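Local coordinates for uncharacterized protein (Xanthomonas campestris pv. vesicatoria, PDB 4FC9) that is the all-helical, two-lobed C-terminal domain of the type III effector XopL, secreted into plant hosts, where it probably acts as an E3 ubiquitin ligase, at residues M84-F93 and A158-E166. Residues are numbered along the deposited sequence; the frame is centred on the assembly and turned at random.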
# COMPACT_ATOMS: atom_id res chain seq x y z
N MSE A 84 -5.72 1.24 9.89
CA MSE A 84 -4.53 1.22 9.04
C MSE A 84 -3.71 2.48 9.20
O MSE A 84 -2.49 2.44 9.08
CB MSE A 84 -4.92 1.02 7.58
CG MSE A 84 -5.47 -0.37 7.30
SE MSE A 84 -5.40 -0.82 5.42
CE MSE A 84 -6.56 0.58 4.76
N LEU A 85 -4.37 3.60 9.50
CA LEU A 85 -3.66 4.83 9.83
C LEU A 85 -2.71 4.58 10.99
O LEU A 85 -1.54 4.96 10.94
CB LEU A 85 -4.64 5.96 10.14
CG LEU A 85 -5.17 6.74 8.93
CD1 LEU A 85 -6.33 7.65 9.30
CD2 LEU A 85 -4.05 7.54 8.27
N ALA A 86 -3.21 3.94 12.04
CA ALA A 86 -2.39 3.65 13.21
C ALA A 86 -1.25 2.69 12.90
O ALA A 86 -0.12 2.90 13.34
CB ALA A 86 -3.25 3.09 14.34
N GLU A 87 -1.54 1.64 12.13
CA GLU A 87 -0.53 0.68 11.70
C GLU A 87 0.60 1.36 10.94
O GLU A 87 1.77 1.01 11.09
CB GLU A 87 -1.14 -0.42 10.83
CG GLU A 87 -2.01 -1.40 11.58
CD GLU A 87 -2.67 -2.41 10.66
OE1 GLU A 87 -2.29 -2.47 9.48
OE2 GLU A 87 -3.57 -3.13 11.12
N SER A 88 0.25 2.35 10.12
CA SER A 88 1.23 3.04 9.29
C SER A 88 2.18 3.92 10.12
O SER A 88 3.22 4.35 9.63
CB SER A 88 0.54 3.85 8.20
OG SER A 88 -0.10 4.99 8.74
N ARG A 89 1.82 4.17 11.37
CA ARG A 89 2.67 4.91 12.28
C ARG A 89 3.51 3.96 13.13
O ARG A 89 4.38 4.39 13.88
CB ARG A 89 1.83 5.79 13.20
CG ARG A 89 1.69 7.23 12.75
CD ARG A 89 0.91 7.34 11.47
NE ARG A 89 0.19 8.61 11.38
CZ ARG A 89 -0.53 9.00 10.34
NH1 ARG A 89 -1.16 10.17 10.36
NH2 ARG A 89 -0.63 8.22 9.27
N ASP A 90 3.23 2.67 13.01
CA ASP A 90 3.86 1.65 13.85
C ASP A 90 5.25 1.27 13.34
O ASP A 90 5.43 0.94 12.18
CB ASP A 90 2.96 0.42 13.93
CG ASP A 90 3.61 -0.74 14.65
OD1 ASP A 90 3.28 -1.89 14.31
OD2 ASP A 90 4.44 -0.50 15.55
N LEU A 91 6.23 1.30 14.24
CA LEU A 91 7.61 1.01 13.90
C LEU A 91 7.79 -0.38 13.33
O LEU A 91 8.66 -0.61 12.48
CB LEU A 91 8.50 1.12 15.13
CG LEU A 91 8.54 2.49 15.80
CD1 LEU A 91 9.49 2.42 16.99
CD2 LEU A 91 8.97 3.55 14.80
N GLU A 92 7.00 -1.32 13.81
CA GLU A 92 7.12 -2.70 13.37
C GLU A 92 6.63 -2.82 11.93
O GLU A 92 7.20 -3.57 11.14
CB GLU A 92 6.33 -3.63 14.29
CG GLU A 92 6.52 -3.30 15.76
CD GLU A 92 6.70 -4.53 16.62
OE1 GLU A 92 6.57 -5.66 16.09
OE2 GLU A 92 6.98 -4.37 17.83
N PHE A 93 5.59 -2.07 11.60
CA PHE A 93 5.10 -2.03 10.23
C PHE A 93 6.12 -1.38 9.31
O PHE A 93 6.45 -1.91 8.25
CB PHE A 93 3.77 -1.27 10.15
CG PHE A 93 3.30 -1.05 8.74
CD1 PHE A 93 2.61 -2.06 8.06
CD2 PHE A 93 3.54 0.15 8.08
CE1 PHE A 93 2.18 -1.86 6.76
CE2 PHE A 93 3.12 0.35 6.78
CZ PHE A 93 2.43 -0.66 6.12
N ALA A 158 -5.04 4.03 0.37
CA ALA A 158 -5.46 3.07 1.38
C ALA A 158 -5.48 1.65 0.82
O ALA A 158 -5.13 0.70 1.52
CB ALA A 158 -6.82 3.44 1.93
N VAL A 159 -5.88 1.51 -0.44
CA VAL A 159 -5.85 0.21 -1.10
C VAL A 159 -4.41 -0.27 -1.28
O VAL A 159 -4.11 -1.45 -1.09
CB VAL A 159 -6.57 0.24 -2.47
CG1 VAL A 159 -6.40 -1.09 -3.20
CG2 VAL A 159 -8.05 0.56 -2.30
N GLN A 160 -3.52 0.66 -1.62
CA GLN A 160 -2.09 0.36 -1.71
C GLN A 160 -1.60 -0.23 -0.41
O GLN A 160 -0.88 -1.23 -0.41
CB GLN A 160 -1.27 1.62 -2.00
CG GLN A 160 -1.12 1.95 -3.45
CD GLN A 160 0.11 2.79 -3.72
OE1 GLN A 160 0.32 3.81 -3.08
NE2 GLN A 160 0.93 2.35 -4.66
N MSE A 161 -1.98 0.39 0.70
CA MSE A 161 -1.54 -0.08 2.00
C MSE A 161 -2.17 -1.41 2.34
O MSE A 161 -1.56 -2.24 3.02
CB MSE A 161 -1.82 0.93 3.10
CG MSE A 161 -1.11 0.52 4.38
SE MSE A 161 -1.44 1.59 5.90
CE MSE A 161 -0.79 0.33 7.26
N TRP A 162 -3.40 -1.64 1.87
CA TRP A 162 -4.02 -2.93 2.09
C TRP A 162 -3.18 -4.02 1.46
O TRP A 162 -2.89 -5.03 2.10
CB TRP A 162 -5.44 -2.98 1.54
CG TRP A 162 -6.10 -4.28 1.89
CD1 TRP A 162 -6.83 -4.56 3.01
CD2 TRP A 162 -6.06 -5.49 1.12
NE1 TRP A 162 -7.26 -5.87 2.98
CE2 TRP A 162 -6.80 -6.46 1.83
CE3 TRP A 162 -5.49 -5.85 -0.10
CZ2 TRP A 162 -6.97 -7.76 1.36
CZ3 TRP A 162 -5.66 -7.14 -0.57
CH2 TRP A 162 -6.40 -8.08 0.16
N LYS A 163 -2.77 -3.81 0.22
CA LYS A 163 -1.89 -4.75 -0.45
C LYS A 163 -0.59 -4.90 0.30
O LYS A 163 -0.13 -6.02 0.54
CB LYS A 163 -1.61 -4.32 -1.89
CG LYS A 163 -0.60 -5.22 -2.58
CD LYS A 163 -0.85 -5.28 -4.06
CE LYS A 163 0.27 -4.62 -4.83
NZ LYS A 163 0.06 -4.75 -6.30
N THR A 164 0.00 -3.78 0.70
CA THR A 164 1.27 -3.78 1.43
C THR A 164 1.24 -4.65 2.68
O THR A 164 2.12 -5.47 2.89
CB THR A 164 1.70 -2.35 1.81
OG1 THR A 164 2.04 -1.61 0.63
CG2 THR A 164 2.91 -2.38 2.73
N ARG A 165 0.21 -4.47 3.50
CA ARG A 165 0.11 -5.22 4.75
C ARG A 165 -0.19 -6.70 4.50
O ARG A 165 0.26 -7.56 5.26
CB ARG A 165 -0.91 -4.58 5.71
CG ARG A 165 -2.36 -4.70 5.27
CD ARG A 165 -3.27 -3.73 6.03
NE ARG A 165 -3.32 -3.96 7.47
CZ ARG A 165 -4.04 -4.90 8.07
NH1 ARG A 165 -4.77 -5.75 7.35
NH2 ARG A 165 -4.03 -5.01 9.39
N GLU A 166 -0.91 -6.99 3.43
CA GLU A 166 -1.18 -8.38 3.08
C GLU A 166 0.07 -9.08 2.52
O GLU A 166 0.26 -10.27 2.73
CB GLU A 166 -2.36 -8.48 2.11
CG GLU A 166 -3.69 -8.01 2.70
CD GLU A 166 -4.06 -8.73 3.99
OE1 GLU A 166 -4.04 -9.98 3.98
OE2 GLU A 166 -4.36 -8.06 5.00
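Met161, a selenomethionine, reaches from helix 152-171 into a hole formed by Met84, Glu87, Ser88 and Phe93, a knob-into-hole fit across the bend between two helices. Its chain runs out fully extended, with CG trans to the backbone N (chi1 -169°), which carries the terminal methyl in among these four residues. There CE lies over one face of the Phe93 ring, 3.9 Å from the centroid and displaced toward the rim, a CH-pi contact; the selenium sits obliquely to the same ring, as in a Met-aromatic pair. The methyl also abuts Glu87 CB and lies against the backbone Met84 O, and Ser88 CB rests 3.8 Å from Met161 SE. Phe93 CZ meets Thr164 CG2 at 3.8 Å, while Arg165 CB lies at the ring edge. Met84, the other selenomethionine, bends at chi3 (-62°) along helix 152-171: its SE touches Arg165 CD at 3.7 Å, and its CE approaches Ala158 CB at 4.0 Å.

Beside this apolar centre Arg165 grips Glu87 side-on, the carboxylate and guanidinium planes nearly coplanar. NE donates to Glu87 OE1 at 2.7 Å and NH2 to Glu87 OE2 at 2.6 Å, each oxygen offering its syn lone pair. The first bond lies in the guanidinium plane; the second is tilted from it.

Within the all-helical C-terminal domain, the contact joins helix 152-171 to both helix 79-88 and helix 91-101, with the short segments 84-88 and 158-166 crossing at 62°. Arg165 NH1 pairs with Glu166 OE2 and bonds to Pro180 O, so the guanidinium is held from several directions. Ser88 OG turns back to Leu85 O at 2.6 Å, and Asp90 N-caps the second helix by accepting from Glu92 N. Thr164 OG1 bonds to Ala131 O, and His132 meets the Phe93 ring edge-to-face.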